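Local coordinates for CRISPR-associated protein, Cse1 family (Acidimicrobium ferrooxidans, PDB 4H3T) that probably serves as the large Cse1 subunit of a type I-E CRISPR Cascade complex, a class of protein that helps recognise invading DNA, at residues P50-A55 with L164-A169; L59-A64 with D256-Q261; H100-F105 with P235-D240. The protein carries 1 engineered substitution. One frame throughout, in Å; residues are numbered along the deposited sequence.

The three contacts form one connected patch in the N-terminal part of the chain, well before the helices 445-473, 481-504 and 511-532 of its C-terminal end. Contacts 1 and 2 share helix 52-68 and their centres lie about 11 Å apart; contact 3 is about 12 Å from contact 2 and about 17 Å from contact 1. Along the sequence, 50-55, 59-64 and 100-105 come first, followed by 164-169, 235-240 and 256-261, so contact 3 is nested within the loop that contact 2 closes, while contact 1 crosses both. W237 packs on L59, joining contacts 2 and 3. Remote parts of the chain are thus gathered round one helix.

Contact 1: residues P50-A55 with L164-A169; sequences PTLEPA and LVERHA
T51 and E166 meet through a single hydrogen bond, in which the hydroxyl of T51 donates from OG1 to E166 OE2 over 2.7 Å. The acceptor uses its anti lone pair, the one turned away from the other carboxylate oxygen, so the hydroxyl approaches the outer flank of the carboxylate and does not lie in the fork between its two oxygens. Two torsions bring the partners together. On T51 the hydroxyl sits between the backbone N and the carbonyl carbon (chi1 55°), facing helix 157-170. On E166 the chain leaves with CG anti to the backbone N and then bends sharply at chi2 (-91°), which turns the carboxylate toward T51.

Beside this polar end the contact becomes apolar. L52 crosses the stem of E166 at about a right angle, and its CD2 branch rests 3.7 Å from E166 CB. The methyl of A55 points toward helix 157-170, with A55 CB 4.0 Å from E166 CA, while V165 uses its CG1 branch to reach A55 O at 3.8 Å. L52 and A55 thus cover the base of the E166 side chain, and its buried carboxylate has the T51 hydroxyl as a polar partner, an arrangement that would help offset the cost of burial. F170 also touches T51, and W163 touches L52.

With only a methyl on A55, the CA atoms of A55 and E166 come within 5.5 Å of each other, consistent with close packing of helices 52-68 and 157-170 in the buried core.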
loop_
_atom_site.group_PDB
_atom_site.type_symbol
_atom_site.label_atom_id
_atom_site.label_comp_id
_atom_site.label_asym_id
_atom_site.label_seq_id
_atom_site.Cartn_x
_atom_site.Cartn_y
_atom_site.Cartn_z
ATOM N N PRO A 50 -0.141 -5.374 -8.089
ATOM C CA PRO A 50 0.087 -4.847 -6.734
ATOM C C PRO A 50 -1.069 -4.843 -5.764
ATOM O O PRO A 50 -0.842 -5.067 -4.610
ATOM C CB PRO A 50 0.539 -3.415 -6.974
ATOM C CG PRO A 50 0.973 -3.367 -8.384
ATOM C CD PRO A 50 0.283 -4.411 -9.129
ATOM N N THR A 51 -2.281 -4.701 -6.227
ATOM C CA THR A 51 -3.428 -4.640 -5.333
ATOM C C THR A 51 -3.734 -6.006 -4.739
ATOM O O THR A 51 -4.389 -6.123 -3.719
ATOM C CB THR A 51 -4.649 -4.105 -6.048
ATOM O OG1 THR A 51 -4.886 -4.877 -7.182
ATOM C CG2 THR A 51 -4.503 -2.698 -6.450
ATOM N N LEU A 52 -3.273 -7.046 -5.375
ATOM C CA LEU A 52 -3.544 -8.365 -4.841
ATOM C C LEU A 52 -2.861 -8.620 -3.458
ATOM O O LEU A 52 -3.360 -9.410 -2.660
ATOM C CB LEU A 52 -3.080 -9.433 -5.830
ATOM C CG LEU A 52 -3.869 -9.538 -7.177
ATOM C CD1 LEU A 52 -3.185 -10.579 -8.124
ATOM C CD2 LEU A 52 -5.245 -10.052 -6.926
ATOM N N GLU A 53 -1.672 -8.098 -3.246
ATOM C CA GLU A 53 -0.930 -8.455 -2.042
ATOM C C GLU A 53 -1.595 -7.934 -0.766
ATOM O O GLU A 53 -1.840 -8.756 0.095
ATOM C CB GLU A 53 0.538 -8.053 -2.162
ATOM C CG GLU A 53 1.329 -8.615 -0.997
ATOM C CD GLU A 53 2.826 -8.521 -1.176
ATOM O OE1 GLU A 53 3.252 -8.218 -2.306
ATOM O OE2 GLU A 53 3.578 -8.775 -0.204
ATOM N N PRO A 54 -1.993 -6.664 -0.637
ATOM C CA PRO A 54 -2.703 -6.230 0.600
ATOM C C PRO A 54 -4.019 -6.994 0.795
ATOM O O PRO A 54 -4.414 -7.366 1.896
ATOM C CB PRO A 54 -2.975 -4.731 0.338
ATOM C CG PRO A 54 -2.038 -4.341 -0.701
ATOM C CD PRO A 54 -1.711 -5.517 -1.533
ATOM N N ALA A 55 -4.711 -7.268 -0.300
ATOM C CA ALA A 55 -6.014 -7.952 -0.233
ATOM C C ALA A 55 -5.870 -9.382 0.246
ATOM O O ALA A 55 -6.589 -9.794 1.183
ATOM C CB ALA A 55 -6.704 -7.891 -1.609
ATOM N N LEU A 164 -11.526 -11.985 -7.162
ATOM C CA LEU A 164 -12.728 -11.847 -6.359
ATOM C C LEU A 164 -12.404 -11.192 -5.003
ATOM O O LEU A 164 -13.067 -10.257 -4.610
ATOM C CB LEU A 164 -13.351 -13.225 -6.174
ATOM C CG LEU A 164 -14.527 -13.391 -5.276
ATOM C CD1 LEU A 164 -15.703 -12.553 -5.769
ATOM C CD2 LEU A 164 -14.919 -14.860 -5.215
ATOM N N VAL A 165 -11.318 -11.652 -4.347
ATOM C CA VAL A 165 -10.837 -11.133 -3.107
ATOM C C VAL A 165 -10.397 -9.701 -3.310
ATOM O O VAL A 165 -10.769 -8.814 -2.548
ATOM C CB VAL A 165 -9.712 -12.011 -2.525
ATOM C CG1 VAL A 165 -9.133 -11.344 -1.251
ATOM C CG2 VAL A 165 -10.255 -13.403 -2.170
ATOM N N GLU A 166 -9.726 -9.437 -4.409
ATOM C CA GLU A 166 -9.272 -8.092 -4.694
ATOM C C GLU A 166 -10.421 -7.150 -4.979
ATOM O O GLU A 166 -10.361 -5.991 -4.550
ATOM C CB GLU A 166 -8.275 -8.125 -5.887
ATOM C CG GLU A 166 -7.550 -6.805 -6.205
ATOM C CD GLU A 166 -8.197 -5.872 -7.215
ATOM O OE1 GLU A 166 -9.373 -6.110 -7.560
ATOM O OE2 GLU A 166 -7.563 -4.856 -7.596
ATOM N N ARG A 167 -11.455 -7.594 -5.721
ATOM C CA ARG A 167 -12.496 -6.672 -6.157
ATOM C C ARG A 167 -13.362 -6.176 -5.008
ATOM O O ARG A 167 -13.851 -5.066 -5.075
ATOM C CB ARG A 167 -13.347 -7.312 -7.261
ATOM C CG ARG A 167 -14.283 -6.344 -7.922
ATOM C CD ARG A 167 -13.635 -5.078 -8.440
ATOM N NE ARG A 167 -14.414 -4.571 -9.555
ATOM C CZ ARG A 167 -14.240 -4.898 -10.820
ATOM N NH1 ARG A 167 -15.084 -4.450 -11.753
ATOM N NH2 ARG A 167 -13.252 -5.709 -11.173
ATOM N N HIS A 168 -13.589 -6.984 -3.987
ATOM C CA HIS A 168 -14.353 -6.520 -2.832
ATOM C C HIS A 168 -13.679 -5.365 -2.099
ATOM O O HIS A 168 -14.367 -4.515 -1.503
ATOM C CB HIS A 168 -14.544 -7.632 -1.830
ATOM C CG HIS A 168 -15.678 -8.539 -2.120
ATOM N ND1 HIS A 168 -16.969 -8.131 -1.952
ATOM C CD2 HIS A 168 -15.672 -9.787 -2.663
ATOM C CE1 HIS A 168 -17.717 -9.180 -2.272
ATOM N NE2 HIS A 168 -16.974 -10.183 -2.749
ATOM N N ALA A 169 -12.346 -5.285 -2.186
ATOM C CA ALA A 169 -11.514 -4.292 -1.484
ATOM C C ALA A 169 -11.108 -3.096 -2.354
ATOM O O ALA A 169 -10.850 -2.043 -1.811
ATOM C CB ALA A 169 -10.233 -5.011 -0.983
#

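Contact 2: residues L59-A64 with D256-Q261; sequences LVLALA and DLFTWQ
L59 and F258 mark the nearest approach of the two backbones, their CA atoms 5.9 Å apart where the type I turn from L257 to W260 runs up against helix 52-68. The groups that meet across it are largely apolar. F258 carries its ring beside the backbone N (chi1 -70°), and this sends it past the helix so that one ring edge, near the ring plane, faces A62 N. L61 approaches the same ring at a slant, with L61 CB 3.9 Å from F258 CD2, and its CD1 branch touches CE2 of the ring. The methyl of A62 fits into the angle between two residues of the turn: A62 CB is 4.0 Å from F258 CB and 3.6 Å from T259 CG2.

T259 divides its side chain by polarity. Its methyl turns to A62, and more loosely to L59, while its hydroxyl is hydrogen-bonded to C255 O and A236 N. Just after T259, Q261 NE2 donates to T259 O at 3.0 Å in a fairly straight bond (162°) lying almost in the amide plane of Q261, which links Q261 back to the turn. Replacing F258 with an alanine would probably leave L61 without its aromatic partner and open a gap between the helix and the turn.

The ring of H300 meets that of F258 with the planes not far from parallel. On other sides of helix 52-68, V60 and L63 pack on F36 of helix 32-37; L61 also touches L214 of helix 210-217, while L257 and W260 of the turn lean on V289 of strand 275-289.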
loop_
_atom_site.group_PDB
_atom_site.type_symbol
_atom_site.label_atom_id
_atom_site.label_comp_id
_atom_site.label_asym_id
_atom_site.label_seq_id
_atom_site.Cartn_x
_atom_site.Cartn_y
_atom_site.Cartn_z
ATOM N N LEU A 59 -6.822 -11.074 4.003
ATOM C CA LEU A 59 -7.643 -12.287 4.055
ATOM C C LEU A 59 -7.003 -13.342 4.949
ATOM O O LEU A 59 -7.653 -14.003 5.768
ATOM C CB LEU A 59 -7.819 -12.865 2.632
ATOM C CG LEU A 59 -8.395 -14.328 2.574
ATOM C CD1 LEU A 59 -9.778 -14.301 3.002
ATOM C CD2 LEU A 59 -8.371 -14.877 1.132
ATOM N N VAL A 60 -5.730 -13.577 4.708
ATOM C CA VAL A 60 -4.947 -14.573 5.443
ATOM C C VAL A 60 -4.799 -14.168 6.934
ATOM O O VAL A 60 -4.898 -15.038 7.804
ATOM C CB VAL A 60 -3.582 -14.890 4.753
ATOM C CG1 VAL A 60 -2.731 -15.824 5.588
ATOM C CG2 VAL A 60 -3.850 -15.571 3.419
ATOM N N LEU A 61 -4.701 -12.907 7.240
ATOM C CA LEU A 61 -4.644 -12.473 8.660
ATOM C C LEU A 61 -5.979 -12.707 9.385
ATOM O O LEU A 61 -5.979 -13.094 10.531
ATOM C CB LEU A 61 -4.301 -11.002 8.729
ATOM C CG LEU A 61 -2.835 -10.630 8.422
ATOM C CD1 LEU A 61 -2.704 -9.103 8.186
ATOM C CD2 LEU A 61 -1.885 -11.118 9.528
ATOM N N ALA A 62 -7.131 -12.427 8.721
ATOM C CA ALA A 62 -8.420 -12.714 9.329
ATOM C C ALA A 62 -8.509 -14.197 9.651
ATOM O O ALA A 62 -9.030 -14.585 10.701
ATOM C CB ALA A 62 -9.544 -12.310 8.393
ATOM N N LEU A 63 -8.041 -15.033 8.726
ATOM C CA LEU A 63 -8.047 -16.506 8.934
ATOM C C LEU A 63 -7.110 -16.901 10.113
ATOM O O LEU A 63 -7.489 -17.724 10.952
ATOM C CB LEU A 63 -7.537 -17.041 7.622
ATOM C CG LEU A 63 -7.834 -18.398 7.056
ATOM C CD1 LEU A 63 -9.111 -19.092 7.667
ATOM C CD2 LEU A 63 -7.940 -18.227 5.551
ATOM N N ALA A 64 -5.922 -16.245 10.227
ATOM C CA ALA A 64 -4.986 -16.510 11.332
ATOM C C ALA A 64 -5.610 -16.231 12.694
ATOM O O ALA A 64 -5.517 -17.095 13.565
ATOM C CB ALA A 64 -3.719 -15.705 11.171
ATOM N N ASP A 256 -13.758 -9.056 10.498
ATOM C CA ASP A 256 -14.897 -8.545 9.733
ATOM C C ASP A 256 -14.350 -7.571 8.633
ATOM O O ASP A 256 -14.568 -7.781 7.444
ATOM C CB ASP A 256 -15.861 -7.854 10.725
ATOM C CG ASP A 256 -17.148 -7.339 10.173
ATOM O OD1 ASP A 256 -17.564 -7.812 9.077
ATOM O OD2 ASP A 256 -17.754 -6.446 10.825
ATOM N N LEU A 257 -13.517 -6.609 9.025
ATOM C CA LEU A 257 -13.012 -5.608 8.100
ATOM C C LEU A 257 -12.112 -6.181 7.036
ATOM O O LEU A 257 -12.265 -5.845 5.862
ATOM C CB LEU A 257 -12.286 -4.503 8.822
ATOM C CG LEU A 257 -11.735 -3.329 7.955
ATOM C CD1 LEU A 257 -12.838 -2.679 7.083
ATOM C CD2 LEU A 257 -11.076 -2.322 8.883
ATOM N N PHE A 258 -11.189 -7.034 7.442
ATOM C CA PHE A 258 -10.283 -7.683 6.523
ATOM C C PHE A 258 -10.971 -8.604 5.454
ATOM O O PHE A 258 -10.312 -8.960 4.509
ATOM C CB PHE A 258 -9.248 -8.484 7.268
ATOM C CG PHE A 258 -8.193 -7.730 8.058
ATOM C CD1 PHE A 258 -8.200 -6.343 8.133
ATOM C CD2 PHE A 258 -7.205 -8.411 8.721
ATOM C CE1 PHE A 258 -7.233 -5.657 8.910
ATOM C CE2 PHE A 258 -6.282 -7.749 9.537
ATOM C CZ PHE A 258 -6.218 -6.368 9.516
ATOM N N THR A 259 -12.253 -8.990 5.628
ATOM C CA THR A 259 -12.977 -9.824 4.693
ATOM C C THR A 259 -14.242 -9.126 4.210
ATOM O O THR A 259 -15.188 -9.780 3.793
ATOM C CB THR A 259 -13.303 -11.134 5.395
ATOM O OG1 THR A 259 -14.161 -10.904 6.533
ATOM C CG2 THR A 259 -12.058 -11.873 5.821
ATOM N N TRP A 260 -14.242 -7.794 4.233
ATOM C CA TRP A 260 -15.433 -7.003 3.975
ATOM C C TRP A 260 -16.036 -7.277 2.617
ATOM O O TRP A 260 -15.338 -7.199 1.609
ATOM C CB TRP A 260 -15.077 -5.494 4.081
ATOM C CG TRP A 260 -16.254 -4.602 4.234
ATOM C CD1 TRP A 260 -16.792 -3.778 3.292
ATOM C CD2 TRP A 260 -16.997 -4.387 5.433
ATOM N NE1 TRP A 260 -17.810 -3.041 3.842
ATOM C CE2 TRP A 260 -17.957 -3.391 5.159
ATOM C CE3 TRP A 260 -16.883 -4.860 6.741
ATOM C CZ2 TRP A 260 -18.769 -2.848 6.155
ATOM C CZ3 TRP A 260 -17.683 -4.312 7.724
ATOM C CH2 TRP A 260 -18.637 -3.343 7.421
ATOM N N GLN A 261 -17.314 -7.579 2.595
ATOM C CA GLN A 261 -18.066 -7.735 1.360
ATOM C C GLN A 261 -18.476 -6.365 0.878
ATOM O O GLN A 261 -19.662 -5.979 0.908
ATOM C CB GLN A 261 -19.253 -8.690 1.577
ATOM C CG GLN A 261 -18.833 -10.042 2.146
ATOM C CD GLN A 261 -17.984 -10.825 1.186
ATOM O OE1 GLN A 261 -18.477 -11.425 0.248
ATOM N NE2 GLN A 261 -16.695 -10.777 1.368
#

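Contact 3: residues H100-F105 with P235-D240; sequences HRFDLF and PAWERD
R101 takes hold of one carbonyl oxygen with both ends of its guanidinium: R101 NH1 and NH2 bind R239 O at 2.9 and 2.8 Å, each with this oxygen close to the guanidinium plane. The N-H directions are somewhat bent (140° and 145°), as expected when two donors converge on a single acceptor. A second carbonyl is used differently. W237 O sits over one face of the group, 3.1 Å above the plane and near its centre, where it is not hydrogen-bonded but where the positive charge would probably favour it. Bends at chi2 and chi3 curl the R101 chain round W237 O, bringing the guanidinium over an oxygen that CG also touches.

The aromatic half is also closely packed. F102 turns its edge to the face of W237 in an edge-to-face pair with the planes inclined at 50°, and F102 CZ lies 3.5 Å from W237 NE1. P235 CG covers the opposite face of the indole, so W237 is sandwiched between proline and phenylalanine. Y94 OH bonds W237 NE1.

Toward solvent the contact thins out. D240 is exposed, and its OD1 remains 5.9 Å from R101 NH1, too far for a salt bridge. R101 is itself only partly covered, and its NH2 also binds a glycerol, probably from the crystallisation liquor.

Both segments are largely irregular, 100-101 ending a 3-10 segment. W237 packs on L59 and L63 of helix 52-68, E238 reaches R66 of that helix and Y94 of helix 88-98, and F102 meets F95 edge-to-face, while L104 rests on A161 of helix 157-170 and L267 of strand 263-272.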
loop_
_atom_site.group_PDB
_atom_site.type_symbol
_atom_site.label_atom_id
_atom_site.label_comp_id
_atom_site.label_asym_id
_atom_site.label_seq_id
_atom_site.Cartn_x
_atom_site.Cartn_y
_atom_site.Cartn_z
ATOM N N HIS A 100 -17.061 -26.000 4.194
ATOM C CA HIS A 100 -18.326 -25.885 3.439
ATOM C C HIS A 100 -18.568 -24.402 2.987
ATOM O O HIS A 100 -19.425 -24.120 2.139
ATOM C CB HIS A 100 -19.507 -26.409 4.292
ATOM C CG HIS A 100 -19.821 -25.545 5.493
ATOM N ND1 HIS A 100 -19.039 -25.593 6.653
ATOM C CD2 HIS A 100 -20.858 -24.693 5.706
ATOM C CE1 HIS A 100 -19.584 -24.731 7.505
ATOM N NE2 HIS A 100 -20.666 -24.139 6.975
ATOM N N ARG A 101 -17.786 -23.471 3.524
ATOM C CA ARG A 101 -17.855 -22.053 3.164
ATOM C C ARG A 101 -16.712 -21.578 2.276
ATOM O O ARG A 101 -16.759 -20.412 1.855
ATOM C CB ARG A 101 -17.918 -21.203 4.432
ATOM C CG ARG A 101 -19.151 -21.484 5.299
ATOM C CD ARG A 101 -20.489 -21.109 4.626
ATOM N NE ARG A 101 -20.568 -19.659 4.310
ATOM C CZ ARG A 101 -21.107 -18.717 5.074
ATOM N NH1 ARG A 101 -21.644 -19.028 6.263
ATOM N NH2 ARG A 101 -21.098 -17.453 4.677
ATOM N N PHE A 102 -15.732 -22.458 1.950
ATOM C CA PHE A 102 -14.590 -22.129 1.107
ATOM C C PHE A 102 -14.687 -22.679 -0.309
ATOM O O PHE A 102 -13.701 -22.632 -1.027
ATOM C CB PHE A 102 -13.297 -22.621 1.756
ATOM C CG PHE A 102 -12.886 -21.689 2.861
ATOM C CD1 PHE A 102 -12.188 -20.526 2.585
ATOM C CD2 PHE A 102 -13.203 -21.975 4.183
ATOM C CE1 PHE A 102 -11.860 -19.640 3.599
ATOM C CE2 PHE A 102 -12.898 -21.081 5.198
ATOM C CZ PHE A 102 -12.199 -19.930 4.904
ATOM N N ASP A 103 -15.856 -23.117 -0.738
ATOM C CA ASP A 103 -16.035 -23.610 -2.109
ATOM C C ASP A 103 -16.424 -22.399 -2.997
ATOM O O ASP A 103 -17.485 -21.775 -2.849
ATOM C CB ASP A 103 -17.036 -24.799 -2.139
ATOM C CG ASP A 103 -17.338 -25.431 -3.515
ATOM O OD1 ASP A 103 -16.658 -25.085 -4.507
ATOM O OD2 ASP A 103 -18.274 -26.233 -3.596
ATOM N N LEU A 104 -15.554 -22.102 -3.968
ATOM C CA LEU A 104 -15.791 -21.021 -4.920
ATOM C C LEU A 104 -17.077 -21.219 -5.760
ATOM O O LEU A 104 -17.673 -20.238 -6.192
ATOM C CB LEU A 104 -14.584 -20.920 -5.885
ATOM C CG LEU A 104 -14.411 -19.605 -6.638
ATOM C CD1 LEU A 104 -14.089 -18.457 -5.693
ATOM C CD2 LEU A 104 -13.327 -19.745 -7.710
ATOM N N PHE A 105 -17.471 -22.474 -6.023
ATOM C CA PHE A 105 -18.648 -22.779 -6.831
ATOM C C PHE A 105 -19.740 -23.496 -6.049
ATOM O O PHE A 105 -20.584 -24.138 -6.655
ATOM C CB PHE A 105 -18.241 -23.588 -8.072
ATOM C CG PHE A 105 -17.084 -22.977 -8.840
ATOM C CD1 PHE A 105 -17.095 -21.635 -9.199
ATOM C CD2 PHE A 105 -15.973 -23.738 -9.168
ATOM C CE1 PHE A 105 -16.037 -21.079 -9.935
ATOM C CE2 PHE A 105 -14.953 -23.210 -9.962
ATOM C CZ PHE A 105 -14.980 -21.881 -10.329
ATOM N N PRO A 235 -15.070 -13.420 10.460
ATOM C CA PRO A 235 -14.968 -13.040 9.047
ATOM C C PRO A 235 -16.247 -13.362 8.267
ATOM O O PRO A 235 -17.119 -14.078 8.754
ATOM C CB PRO A 235 -13.783 -13.873 8.567
ATOM C CG PRO A 235 -13.822 -15.069 9.408
ATOM C CD PRO A 235 -14.271 -14.636 10.733
ATOM N N ALA A 236 -16.299 -12.880 7.037
ATOM C CA ALA A 236 -17.461 -12.969 6.172
ATOM C C ALA A 236 -17.978 -14.411 5.973
ATOM O O ALA A 236 -19.199 -14.603 5.952
ATOM C CB ALA A 236 -17.179 -12.321 4.830
ATOM N N TRP A 237 -17.077 -15.374 5.833
ATOM C CA TRP A 237 -17.439 -16.787 5.606
ATOM C C TRP A 237 -17.963 -17.467 6.861
ATOM O O TRP A 237 -18.488 -18.545 6.720
ATOM C CB TRP A 237 -16.285 -17.622 5.010
ATOM C CG TRP A 237 -15.076 -17.652 5.856
ATOM C CD1 TRP A 237 -14.879 -18.366 7.010
ATOM C CD2 TRP A 237 -13.948 -16.793 5.712
ATOM N NE1 TRP A 237 -13.642 -18.105 7.503
ATOM C CE2 TRP A 237 -13.066 -17.090 6.762
ATOM C CE3 TRP A 237 -13.570 -15.841 4.758
ATOM C CZ2 TRP A 237 -11.852 -16.435 6.911
ATOM C CZ3 TRP A 237 -12.366 -15.191 4.917
ATOM C CH2 TRP A 237 -11.493 -15.545 5.954
ATOM N N GLU A 238 -17.890 -16.853 8.060
ATOM C CA GLU A 238 -18.530 -17.378 9.262
ATOM C C GLU A 238 -19.845 -16.710 9.441
ATOM O O GLU A 238 -20.617 -17.146 10.242
ATOM C CB GLU A 238 -17.667 -17.177 10.526
ATOM C CG GLU A 238 -16.398 -18.008 10.482
ATOM C CD GLU A 238 -15.674 -18.037 11.800
ATOM O OE1 GLU A 238 -16.338 -17.974 12.853
ATOM O OE2 GLU A 238 -14.429 -18.109 11.782
ATOM N N ARG A 239 -20.111 -15.619 8.735
ATOM C CA ARG A 239 -21.396 -14.924 8.876
ATOM C C ARG A 239 -22.416 -15.531 7.896
ATOM O O ARG A 239 -22.073 -16.298 6.994
ATOM C CB ARG A 239 -21.157 -13.410 8.628
ATOM C CG ARG A 239 -20.171 -12.827 9.638
ATOM C CD ARG A 239 -19.476 -11.518 9.157
ATOM N NE ARG A 239 -20.151 -10.381 9.759
ATOM C CZ ARG A 239 -19.828 -9.798 10.906
ATOM N NH1 ARG A 239 -20.557 -8.799 11.373
ATOM N NH2 ARG A 239 -18.748 -10.178 11.573
ATOM N N ASP A 240 -23.662 -15.220 8.103
ATOM C CA ASP A 240 -24.689 -15.614 7.156
ATOM C C ASP A 240 -24.351 -15.056 5.761
ATOM O O ASP A 240 -23.888 -13.902 5.664
ATOM C CB ASP A 240 -26.045 -15.052 7.545
ATOM C CG ASP A 240 -26.650 -15.636 8.799
ATOM O OD1 ASP A 240 -26.239 -16.751 9.192
ATOM O OD2 ASP A 240 -27.499 -14.963 9.402
#